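Local coordinates for OmpT protein (Vibrio cholerae serotype O1, PDB 6EHD) that probably works as a general diffusion porin, a beta-barrel channel that lets small solutes cross the outer membrane, at residues A[150-161]-A[196-204]; A[98-106]-A[281-289]. The protein carries 1 engineered substitution. All blocks are in the same frame, centred on the assembly; numbering follows the deposited sequence.

Contact 1 of 2, residues A[150-161]-A[196-204]; sequences ELYVGATFGDLA and YFEVTGEYT. With C8E ((hydroxyethyloxy)tri(ethyloxy)octane), chain J; C8E ((hydroxyethyloxy)tri(ethyloxy)octane), chain K.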
loop_
_atom_site.group_PDB
_atom_site.type_symbol
_atom_site.label_atom_id
_atom_site.label_comp_id
_atom_site.label_asym_id
_atom_site.label_seq_id
_atom_site.Cartn_x
_atom_site.Cartn_y
_atom_site.Cartn_z
ATOM N N GLU A 150 2.104 1.659 -14.813
ATOM C CA GLU A 150 3.096 2.045 -13.781
ATOM C C GLU A 150 4.497 1.582 -14.116
ATOM O O GLU A 150 4.665 0.523 -14.709
ATOM C CB GLU A 150 2.671 1.413 -12.397
ATOM C CG GLU A 150 1.296 1.869 -11.925
ATOM C CD GLU A 150 0.949 1.439 -10.472
ATOM O OE1 GLU A 150 1.265 0.239 -10.155
ATOM O OE2 GLU A 150 0.350 2.259 -9.736
ATOM N N LEU A 151 5.519 2.344 -13.670
ATOM C CA LEU A 151 6.936 2.003 -13.851
ATOM C C LEU A 151 7.749 2.605 -12.739
ATOM O O LEU A 151 7.588 3.824 -12.478
ATOM C CB LEU A 151 7.470 2.556 -15.213
ATOM C CG LEU A 151 8.982 2.471 -15.470
ATOM C CD1 LEU A 151 9.386 1.058 -15.588
ATOM C CD2 LEU A 151 9.411 3.200 -16.775
ATOM N N TYR A 152 8.562 1.769 -12.093
ATOM C CA TYR A 152 9.485 2.170 -11.006
ATOM C C TYR A 152 10.886 1.573 -11.279
ATOM O O TYR A 152 11.005 0.420 -11.797
ATOM C CB TYR A 152 8.930 1.706 -9.620
ATOM C CG TYR A 152 7.676 2.421 -9.170
ATOM C CD1 TYR A 152 6.407 2.068 -9.622
ATOM C CD2 TYR A 152 7.736 3.460 -8.226
ATOM C CE1 TYR A 152 5.271 2.754 -9.212
ATOM C CE2 TYR A 152 6.601 4.097 -7.765
ATOM C CZ TYR A 152 5.371 3.773 -8.267
ATOM O OH TYR A 152 4.230 4.485 -7.830
ATOM N N VAL A 153 11.952 2.254 -10.830
ATOM C CA VAL A 153 13.340 1.727 -10.880
ATOM C C VAL A 153 14.037 1.969 -9.558
ATOM O O VAL A 153 13.761 3.000 -8.910
ATOM C CB VAL A 153 14.165 2.408 -12.051
ATOM C CG1 VAL A 153 14.276 3.903 -11.851
ATOM C CG2 VAL A 153 15.569 1.887 -12.101
ATOM N N GLY A 154 15.009 1.149 -9.174
ATOM C CA GLY A 154 15.742 1.371 -7.924
ATOM C C GLY A 154 17.086 0.661 -7.925
ATOM O O GLY A 154 17.397 -0.186 -8.789
ATOM N N ALA A 155 17.854 1.001 -6.923
ATOM C CA ALA A 155 19.177 0.397 -6.667
ATOM C C ALA A 155 19.643 0.626 -5.269
ATOM O O ALA A 155 19.127 1.544 -4.595
ATOM C CB ALA A 155 20.207 0.931 -7.700
ATOM N N THR A 156 20.668 -0.156 -4.840
ATOM C CA THR A 156 21.360 0.030 -3.571
ATOM C C THR A 156 22.864 0.305 -3.760
ATOM O O THR A 156 23.517 -0.358 -4.590
ATOM C CB THR A 156 21.179 -1.211 -2.695
ATOM O OG1 THR A 156 19.757 -1.440 -2.520
ATOM C CG2 THR A 156 21.891 -1.007 -1.301
ATOM N N PHE A 157 23.335 1.380 -3.113
ATOM C CA PHE A 157 24.732 1.892 -3.112
ATOM C C PHE A 157 25.194 1.953 -1.664
ATOM O O PHE A 157 24.870 2.897 -0.895
ATOM C CB PHE A 157 24.813 3.277 -3.778
ATOM C CG PHE A 157 24.172 3.345 -5.139
ATOM C CD1 PHE A 157 24.837 2.823 -6.252
ATOM C CD2 PHE A 157 22.906 3.886 -5.324
ATOM C CE1 PHE A 157 24.268 2.859 -7.483
ATOM C CE2 PHE A 157 22.337 3.950 -6.593
ATOM C CZ PHE A 157 23.020 3.422 -7.681
ATOM N N GLY A 158 25.851 0.875 -1.224
ATOM C CA GLY A 158 26.258 0.711 0.174
ATOM C C GLY A 158 25.076 0.711 1.145
ATOM O O GLY A 158 24.145 -0.057 1.020
ATOM N N ASP A 159 25.112 1.624 2.101
ATOM C CA ASP A 159 24.021 1.741 3.065
ATOM C C ASP A 159 22.793 2.573 2.566
ATOM O O ASP A 159 21.853 2.747 3.348
ATOM C CB ASP A 159 24.539 2.426 4.332
ATOM C CG ASP A 159 25.623 1.602 5.032
ATOM O OD1 ASP A 159 25.490 0.358 5.043
ATOM O OD2 ASP A 159 26.556 2.250 5.511
ATOM N N LEU A 160 22.797 3.073 1.329
ATOM C CA LEU A 160 21.689 3.909 0.807
ATOM C C LEU A 160 20.908 3.146 -0.278
ATOM O O LEU A 160 21.519 2.755 -1.291
ATOM C CB LEU A 160 22.249 5.224 0.228
ATOM C CG LEU A 160 21.193 6.167 -0.354
ATOM C CD1 LEU A 160 20.191 6.638 0.688
ATOM C CD2 LEU A 160 21.795 7.405 -1.036
ATOM N N ALA A 161 19.580 2.940 -0.078
ATOM C CA ALA A 161 18.694 2.329 -1.077
ATOM C C ALA A 161 17.753 3.451 -1.635
ATOM O O ALA A 161 17.206 4.245 -0.840
ATOM C CB ALA A 161 17.866 1.180 -0.497
ATOM N N TYR A 196 0.791 10.283 -10.923
ATOM C CA TYR A 196 1.661 10.417 -9.742
ATOM C C TYR A 196 3.133 10.040 -10.024
ATOM O O TYR A 196 3.473 9.301 -10.946
ATOM C CB TYR A 196 1.016 9.612 -8.516
ATOM C CG TYR A 196 0.541 8.182 -8.947
ATOM C CD1 TYR A 196 -0.761 8.016 -9.451
ATOM C CD2 TYR A 196 1.415 7.095 -8.946
ATOM C CE1 TYR A 196 -1.214 6.775 -9.924
ATOM C CE2 TYR A 196 0.946 5.824 -9.383
ATOM C CZ TYR A 196 -0.367 5.686 -9.905
ATOM O OH TYR A 196 -0.850 4.457 -10.375
ATOM N N PHE A 197 4.027 10.605 -9.216
ATOM C CA PHE A 197 5.464 10.420 -9.277
ATOM C C PHE A 197 6.096 10.586 -7.918
ATOM O O PHE A 197 5.676 11.470 -7.101
ATOM C CB PHE A 197 6.056 11.471 -10.322
ATOM C CG PHE A 197 7.540 11.401 -10.443
ATOM C CD1 PHE A 197 8.129 10.335 -11.067
ATOM C CD2 PHE A 197 8.354 12.406 -9.959
ATOM C CE1 PHE A 197 9.515 10.222 -11.162
ATOM C CE2 PHE A 197 9.726 12.276 -10.017
ATOM C CZ PHE A 197 10.304 11.202 -10.648
ATOM N N GLU A 198 7.181 9.785 -7.627
ATOM C CA GLU A 198 7.806 9.814 -6.341
ATOM C C GLU A 198 9.288 9.519 -6.424
ATOM O O GLU A 198 9.762 8.853 -7.370
ATOM C CB GLU A 198 7.152 8.727 -5.407
ATOM C CG GLU A 198 7.408 7.287 -5.776
ATOM C CD GLU A 198 8.730 6.639 -5.293
ATOM O OE1 GLU A 198 9.284 7.052 -4.274
ATOM O OE2 GLU A 198 9.234 5.665 -5.957
ATOM N N VAL A 199 10.004 10.015 -5.438
ATOM C CA VAL A 199 11.400 9.620 -5.144
ATOM C C VAL A 199 11.535 9.227 -3.668
ATOM O O VAL A 199 11.023 9.976 -2.774
ATOM C CB VAL A 199 12.369 10.796 -5.457
ATOM C CG1 VAL A 199 13.796 10.479 -5.044
ATOM C CG2 VAL A 199 12.295 11.160 -6.944
ATOM N N THR A 200 12.322 8.168 -3.367
ATOM C CA THR A 200 12.531 7.707 -1.992
ATOM C C THR A 200 14.010 7.381 -1.771
ATOM O O THR A 200 14.658 6.835 -2.678
ATOM C CB THR A 200 11.730 6.370 -1.683
ATOM O OG1 THR A 200 10.333 6.671 -1.736
ATOM C CG2 THR A 200 12.079 5.791 -0.336
ATOM N N GLY A 201 14.492 7.743 -0.584
ATOM C CA GLY A 201 15.820 7.289 -0.054
ATOM C C GLY A 201 15.680 6.607 1.296
ATOM O O GLY A 201 14.989 7.145 2.143
ATOM N N GLU A 202 16.377 5.463 1.535
ATOM C CA GLU A 202 16.362 4.813 2.831
ATOM C C GLU A 202 17.818 4.417 3.224
ATOM O O GLU A 202 18.530 3.739 2.446
ATOM C CB GLU A 202 15.470 3.555 2.812
ATOM C CG GLU A 202 13.995 3.812 2.600
ATOM C CD GLU A 202 13.207 2.490 2.460
ATOM O OE1 GLU A 202 12.539 2.075 3.401
ATOM O OE2 GLU A 202 13.298 1.878 1.402
ATOM N N TYR A 203 18.220 4.950 4.351
ATOM C CA TYR A 203 19.582 4.857 4.863
ATOM C C TYR A 203 19.639 3.971 6.105
ATOM O O TYR A 203 18.938 4.249 7.106
ATOM C CB TYR A 203 20.044 6.271 5.189
ATOM C CG TYR A 203 21.536 6.429 5.428
ATOM C CD1 TYR A 203 22.467 6.148 4.420
ATOM C CD2 TYR A 203 22.020 6.898 6.654
ATOM C CE1 TYR A 203 23.841 6.288 4.639
ATOM C CE2 TYR A 203 23.390 7.064 6.875
ATOM C CZ TYR A 203 24.297 6.738 5.879
ATOM O OH TYR A 203 25.648 6.866 6.120
ATOM N N THR A 204 20.454 2.909 6.029
ATOM C CA THR A 204 20.661 1.997 7.126
ATOM C C THR A 204 22.020 2.407 7.812
ATOM O O THR A 204 23.079 2.662 7.142
ATOM C CB THR A 204 20.621 0.559 6.599
ATOM O OG1 THR A 204 19.335 0.289 6.064
ATOM C CG2 THR A 204 20.898 -0.444 7.704
HETATM C C1 C8E J . 14.984 13.735 -12.121
HETATM C C2 C8E J . 14.560 12.484 -11.395
HETATM C C3 C8E J . 15.729 11.954 -10.585
HETATM C C4 C8E J . 15.262 11.285 -9.312
HETATM C C5 C8E J . 16.223 10.201 -8.867
HETATM C C6 C8E J . 16.701 10.323 -7.449
HETATM C C7 C8E J . 17.257 11.672 -7.006
HETATM C C8 C8E J . 18.307 11.445 -5.893
HETATM O O9 C8E J . 17.684 10.749 -4.835
HETATM C C10 C8E J . 18.323 10.671 -3.565
HETATM C C11 C8E J . 17.213 10.165 -2.652
HETATM O O12 C8E J . 16.618 11.283 -1.973
HETATM C C13 C8E J . 15.412 10.975 -1.296
HETATM C C14 C8E J . 14.550 12.209 -1.227
HETATM O O15 C8E J . 14.983 13.211 -0.293
HETATM C C16 C8E J . 16.320 13.499 -0.034
HETATM C C17 C8E J . 16.395 14.931 0.484
HETATM O O18 C8E J . 16.920 14.995 1.791
HETATM C C19 C8E J . 18.333 14.870 1.865
HETATM C C20 C8E J . 18.480 14.859 3.368
HETATM O O21 C8E J . 17.904 13.724 4.024
HETATM C C1 C8E K . 12.468 13.669 -13.576
HETATM C C2 C8E K . 11.307 13.634 -14.563
HETATM C C3 C8E K . 10.043 14.124 -13.913
HETATM C C4 C8E K . 8.863 13.399 -14.490
HETATM C C5 C8E K . 7.624 14.050 -14.018
HETATM C C6 C8E K . 6.396 13.320 -14.493
HETATM C C7 C8E K . 5.254 13.931 -13.723
HETATM C C8 C8E K . 3.883 13.372 -14.018
HETATM O O9 C8E K . 3.039 14.029 -13.058
HETATM C C10 C8E K . 2.800 13.317 -11.856
HETATM C C11 C8E K . 2.718 14.280 -10.673
HETATM O O12 C8E K . 1.774 15.299 -10.971
HETATM O O HOH W 1 27.035 4.656 5.364
HETATM O O HOH W 2 14.441 2.671 -0.857
#
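Tyr196 OH donates to Glu150 OE2 over 2.6 Å, on the anti lone pair of that oxygen, with ring and carboxylate planes nearly perpendicular. The Tyr196 ring reaches the glutamate because its CG sits between the backbone N and the carbonyl carbon (chi1 46°), and Ser91 OG is also hydrogen-bonded to Glu150 OE2. The side chain of Tyr152 crosses that of Tyr196 at about a right angle, its OH 3.9 Å from Tyr196 CE2 and hydrogen-bonded to Tyr215. At the edge of the Tyr152 ring, in its plane, lies Glu198 OE2, 3.5 Å from Tyr152 CD2; His163 binds this oxygen, while Thr200 OG1 donates to Glu198 OE1. The axes of strands 150-157 and 196-204 are 9.4 Å apart and 12° from parallel, as expected of next-but-one strands in an up-and-down porin barrel. Between them runs the strand from Leu160, entered by the type II' turn Phe157-Leu160 of a beta-hairpin. Ala161 and Glu202 form a hydrogen-bonded antiparallel pair, Ala161 N to Glu202 O being nearly straight at 177°. Next to it, Leu160 CB rests at the edge of the Tyr203 ring, 4.3 Å from Tyr203 CD1. One water joins Tyr203 OH to Asp159 OD2, and Thr204 N donates to Asp159 O over 3.0 Å.

Contact 2 of 2, residues A[98-106]-A[281-289]; sequences DYSYFFGGT and ARVYAEYGY. With C8E ((hydroxyethyloxy)tri(ethyloxy)octane), chain G.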
loop_
_atom_site.group_PDB
_atom_site.type_symbol
_atom_site.label_atom_id
_atom_site.label_comp_id
_atom_site.label_asym_id
_atom_site.label_seq_id
_atom_site.Cartn_x
_atom_site.Cartn_y
_atom_site.Cartn_z
ATOM N N ASP A 98 6.861 4.792 5.029
ATOM C CA ASP A 98 5.883 4.627 6.078
ATOM C C ASP A 98 6.162 3.272 6.798
ATOM O O ASP A 98 6.104 2.200 6.078
ATOM C CB ASP A 98 4.398 4.649 5.545
ATOM C CG ASP A 98 3.381 4.033 6.590
ATOM O OD1 ASP A 98 3.570 4.254 7.828
ATOM O OD2 ASP A 98 2.436 3.312 6.171
ATOM N N TYR A 99 6.562 3.309 8.079
ATOM C CA TYR A 99 6.961 2.143 8.828
ATOM C C TYR A 99 5.943 1.796 9.910
ATOM O O TYR A 99 6.215 0.971 10.774
ATOM C CB TYR A 99 8.347 2.346 9.416
ATOM C CG TYR A 99 9.402 2.681 8.361
ATOM C CD1 TYR A 99 9.491 1.985 7.146
ATOM C CD2 TYR A 99 10.278 3.711 8.585
ATOM C CE1 TYR A 99 10.391 2.379 6.150
ATOM C CE2 TYR A 99 11.205 4.103 7.596
ATOM C CZ TYR A 99 11.292 3.416 6.406
ATOM O OH TYR A 99 12.269 3.823 5.449
ATOM N N SER A 100 4.735 2.366 9.816
ATOM C CA SER A 100 3.687 2.113 10.833
ATOM C C SER A 100 2.924 0.772 10.659
ATOM O O SER A 100 2.971 0.116 9.592
ATOM C CB SER A 100 2.669 3.291 10.769
ATOM O OG SER A 100 1.873 3.265 9.584
ATOM N N TYR A 101 2.174 0.389 11.715
ATOM C CA TYR A 101 1.251 -0.771 11.729
ATOM C C TYR A 101 -0.234 -0.352 11.577
ATOM O O TYR A 101 -1.032 -1.188 11.237
ATOM C CB TYR A 101 1.426 -1.564 13.027
ATOM C CG TYR A 101 2.497 -2.557 13.003
ATOM C CD1 TYR A 101 2.246 -3.840 12.550
ATOM C CD2 TYR A 101 3.783 -2.257 13.456
ATOM C CE1 TYR A 101 3.316 -4.766 12.458
ATOM C CE2 TYR A 101 4.814 -3.204 13.430
ATOM C CZ TYR A 101 4.555 -4.489 12.938
ATOM O OH TYR A 101 5.583 -5.448 12.866
ATOM N N PHE A 102 -0.610 0.932 11.769
ATOM C CA PHE A 102 -1.988 1.414 11.758
ATOM C C PHE A 102 -2.321 2.723 11.036
ATOM O O PHE A 102 -3.260 2.773 10.239
ATOM C CB PHE A 102 -2.582 1.563 13.200
ATOM C CG PHE A 102 -2.792 0.282 13.955
ATOM C CD1 PHE A 102 -3.848 -0.511 13.676
ATOM C CD2 PHE A 102 -1.854 -0.099 14.971
ATOM C CE1 PHE A 102 -4.060 -1.702 14.419
ATOM C CE2 PHE A 102 -2.109 -1.267 15.747
ATOM C CZ PHE A 102 -3.203 -2.036 15.443
ATOM N N PHE A 103 -1.555 3.789 11.272
ATOM C CA PHE A 103 -2.042 5.158 10.946
ATOM C C PHE A 103 -1.317 5.907 9.813
ATOM O O PHE A 103 -1.831 6.873 9.294
ATOM C CB PHE A 103 -2.016 6.026 12.213
ATOM C CG PHE A 103 -2.875 5.466 13.373
ATOM C CD1 PHE A 103 -4.252 5.219 13.143
ATOM C CD2 PHE A 103 -2.297 5.127 14.591
ATOM C CE1 PHE A 103 -5.055 4.643 14.177
ATOM C CE2 PHE A 103 -3.091 4.551 15.607
ATOM C CZ PHE A 103 -4.470 4.348 15.379
ATOM N N GLY A 104 -0.077 5.504 9.501
ATOM C CA GLY A 104 0.698 6.164 8.396
ATOM C C GLY A 104 0.356 5.724 7.016
ATOM O O GLY A 104 -0.517 4.857 6.825
ATOM N N GLY A 105 1.062 6.322 6.036
ATOM C CA GLY A 105 0.822 6.193 4.590
ATOM C C GLY A 105 0.128 7.400 3.964
ATOM O O GLY A 105 -0.224 7.352 2.775
ATOM N N THR A 106 -0.138 8.464 4.735
ATOM C CA THR A 106 -0.943 9.569 4.184
ATOM C C THR A 106 -0.199 10.298 3.043
ATOM O O THR A 106 -0.861 10.922 2.193
ATOM C CB THR A 106 -1.331 10.673 5.176
ATOM O OG1 THR A 106 -0.172 11.304 5.742
ATOM C CG2 THR A 106 -2.158 10.003 6.359
ATOM N N ALA A 281 5.274 -15.188 15.876
ATOM C CA ALA A 281 4.360 -14.382 16.717
ATOM C C ALA A 281 4.961 -12.978 17.033
ATOM O O ALA A 281 6.136 -12.899 17.441
ATOM C CB ALA A 281 4.051 -15.067 18.026
ATOM N N ARG A 282 4.108 -11.947 16.870
ATOM C CA ARG A 282 4.488 -10.609 17.333
ATOM C C ARG A 282 3.312 -9.789 17.771
ATOM O O ARG A 282 2.192 -10.084 17.446
ATOM C CB ARG A 282 5.185 -9.860 16.185
ATOM C CG ARG A 282 4.294 -9.462 15.049
ATOM C CD ARG A 282 5.062 -8.702 13.910
ATOM N NE ARG A 282 6.028 -9.555 13.220
ATOM C CZ ARG A 282 6.643 -9.171 12.068
ATOM N NH1 ARG A 282 6.421 -7.943 11.531
ATOM N NH2 ARG A 282 7.466 -10.028 11.430
ATOM N N VAL A 283 3.622 -8.722 18.533
ATOM C CA VAL A 283 2.624 -7.756 19.011
ATOM C C VAL A 283 3.170 -6.324 18.788
ATOM O O VAL A 283 4.366 -6.119 18.592
ATOM C CB VAL A 283 2.270 -7.923 20.532
ATOM C CG1 VAL A 283 1.612 -9.327 20.722
ATOM C CG2 VAL A 283 3.471 -7.765 21.396
ATOM N N TYR A 284 2.244 -5.397 18.813
ATOM C CA TYR A 284 2.625 -3.990 18.592
ATOM C C TYR A 284 1.587 -3.014 19.196
ATOM O O TYR A 284 0.385 -3.341 19.338
ATOM C CB TYR A 284 2.743 -3.714 17.043
ATOM C CG TYR A 284 1.765 -4.438 16.162
ATOM C CD1 TYR A 284 2.011 -5.729 15.718
ATOM C CD2 TYR A 284 0.565 -3.887 15.834
ATOM C CE1 TYR A 284 1.098 -6.453 14.971
ATOM C CE2 TYR A 284 -0.353 -4.581 15.015
ATOM C CZ TYR A 284 -0.107 -5.909 14.632
ATOM O OH TYR A 284 -1.053 -6.570 13.827
ATOM N N ALA A 285 2.052 -1.780 19.496
ATOM C CA ALA A 285 1.188 -0.746 20.000
ATOM C C ALA A 285 1.633 0.614 19.392
ATOM O O ALA A 285 2.869 0.863 19.319
ATOM C CB ALA A 285 1.334 -0.664 21.531
ATOM N N GLU A 286 0.647 1.426 19.041
ATOM C CA GLU A 286 0.932 2.656 18.340
ATOM C C GLU A 286 0.026 3.799 18.744
ATOM O O GLU A 286 -1.184 3.641 18.934
ATOM C CB GLU A 286 0.724 2.343 16.776
ATOM C CG GLU A 286 1.179 3.440 15.812
ATOM C CD GLU A 286 1.064 2.904 14.331
ATOM O OE1 GLU A 286 1.728 1.826 14.095
ATOM O OE2 GLU A 286 0.362 3.542 13.522
ATOM N N TYR A 287 0.614 5.001 18.750
ATOM C CA TYR A 287 -0.163 6.267 18.867
ATOM C C TYR A 287 -0.059 7.049 17.543
ATOM O O TYR A 287 1.049 7.165 16.967
ATOM C CB TYR A 287 0.508 7.086 19.965
ATOM C CG TYR A 287 0.057 8.549 20.036
ATOM C CD1 TYR A 287 -1.281 8.880 20.258
ATOM C CD2 TYR A 287 0.954 9.610 19.754
ATOM C CE1 TYR A 287 -1.704 10.252 20.310
ATOM C CE2 TYR A 287 0.527 10.962 19.756
ATOM C CZ TYR A 287 -0.800 11.274 20.066
ATOM O OH TYR A 287 -1.201 12.636 20.130
ATOM N N GLY A 288 -1.190 7.569 17.108
ATOM C CA GLY A 288 -1.322 8.429 15.933
ATOM C C GLY A 288 -2.019 9.790 16.239
ATOM O O GLY A 288 -3.106 9.792 16.792
ATOM N N TYR A 289 -1.372 10.905 15.825
ATOM C CA TYR A 289 -1.947 12.281 15.941
ATOM C C TYR A 289 -2.210 12.805 14.530
ATOM O O TYR A 289 -1.248 12.819 13.675
ATOM C CB TYR A 289 -0.947 13.172 16.670
ATOM C CG TYR A 289 -1.426 14.631 16.604
ATOM C CD1 TYR A 289 -2.386 15.119 17.509
ATOM C CD2 TYR A 289 -0.977 15.475 15.607
ATOM C CE1 TYR A 289 -2.827 16.452 17.432
ATOM C CE2 TYR A 289 -1.411 16.838 15.535
ATOM C CZ TYR A 289 -2.321 17.297 16.461
ATOM O OH TYR A 289 -2.785 18.610 16.390
HETATM C C11 C8E G . 8.281 -1.942 8.962
HETATM O O12 C8E G . 7.072 -2.627 9.390
HETATM C C13 C8E G . 5.886 -1.988 8.850
HETATM C C14 C8E G . 4.632 -2.806 9.113
HETATM O O15 C8E G . 4.803 -3.995 8.305
HETATM C C16 C8E G . 4.214 -5.195 8.724
HETATM C C17 C8E G . 2.860 -5.039 8.206
HETATM O O18 C8E G . 2.414 -6.141 7.424
HETATM C C19 C8E G . 1.063 -6.300 6.953
HETATM C C20 C8E G . 0.199 -6.150 5.644
HETATM O O21 C8E G . -1.328 -6.137 5.709
#
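The irregular backbone of 98-106 comes closest to strand 281-289 at Phe103 and Gly288, whose CA atoms lie 6.0 Å apart, and it turns consecutive amides onto the Glu286 carboxylate. Tyr101 N donates to the syn lone pair of Glu286 OE1 over 2.8 Å. Phe103 N meets Glu286 OE2 at 3.0 Å nearly head-on to its C-O bond, and Phe102 N adds a weak bond to the same oxygen. With its CG opposite the backbone N (chi1 -171°) and an extended chain, Glu286 carries its carboxylate up to these amides; Tyr248 OH also binds OE1, so both oxygens of this buried group are held. Tyr101 and Tyr284 stack face to face, centroids 4.0 Å apart and planes at 11°, and a detergent molecule covers the opposite face of Tyr101. Phe102 CE2 lies in the Tyr284 ring plane at its edge, 3.7 Å from Tyr284 CD2. Arg282 NH1 donates to Tyr101 OH over 3.0 Å, and Glu274 also binds that hydroxyl. Phe103 CD2 is 3.7 Å from Gly288 N, where the glycine leaves room for the ring. Strand 281-291 pairs with strands 263-276 and 314-324, and the loop, following helix 90-94, lies against this wall, consistent with a porin constriction loop: Phe102 also touches Glu20 and Lys22 of strand 9-24, while Phe103 reaches Asn316 of strand 314-324 and Leu24 of strand 9-24.

How the contacts relate
The centres of contacts 1 and 2 lie about 22 Å apart on the same porin barrel. Along the chain the order is 98-106, 150-161, 196-204, 281-289, so both segments of contact 1 fall between those of contact 2. Contact 1 joins near neighbours within the barrel wall, whereas contact 2 brings a loop against a strand 175 residues further on. The two meet directly: Tyr99 OH and Glu202 OE1, 2.7 Å apart, probably form a hydrogen bond. Helix 90-94, just ahead of that loop, also touches Glu150 and Tyr152. The region from residue 90 to 106 thus reaches two separate parts of the barrel wall, consistent with the inward-folded loop that narrows porin channels.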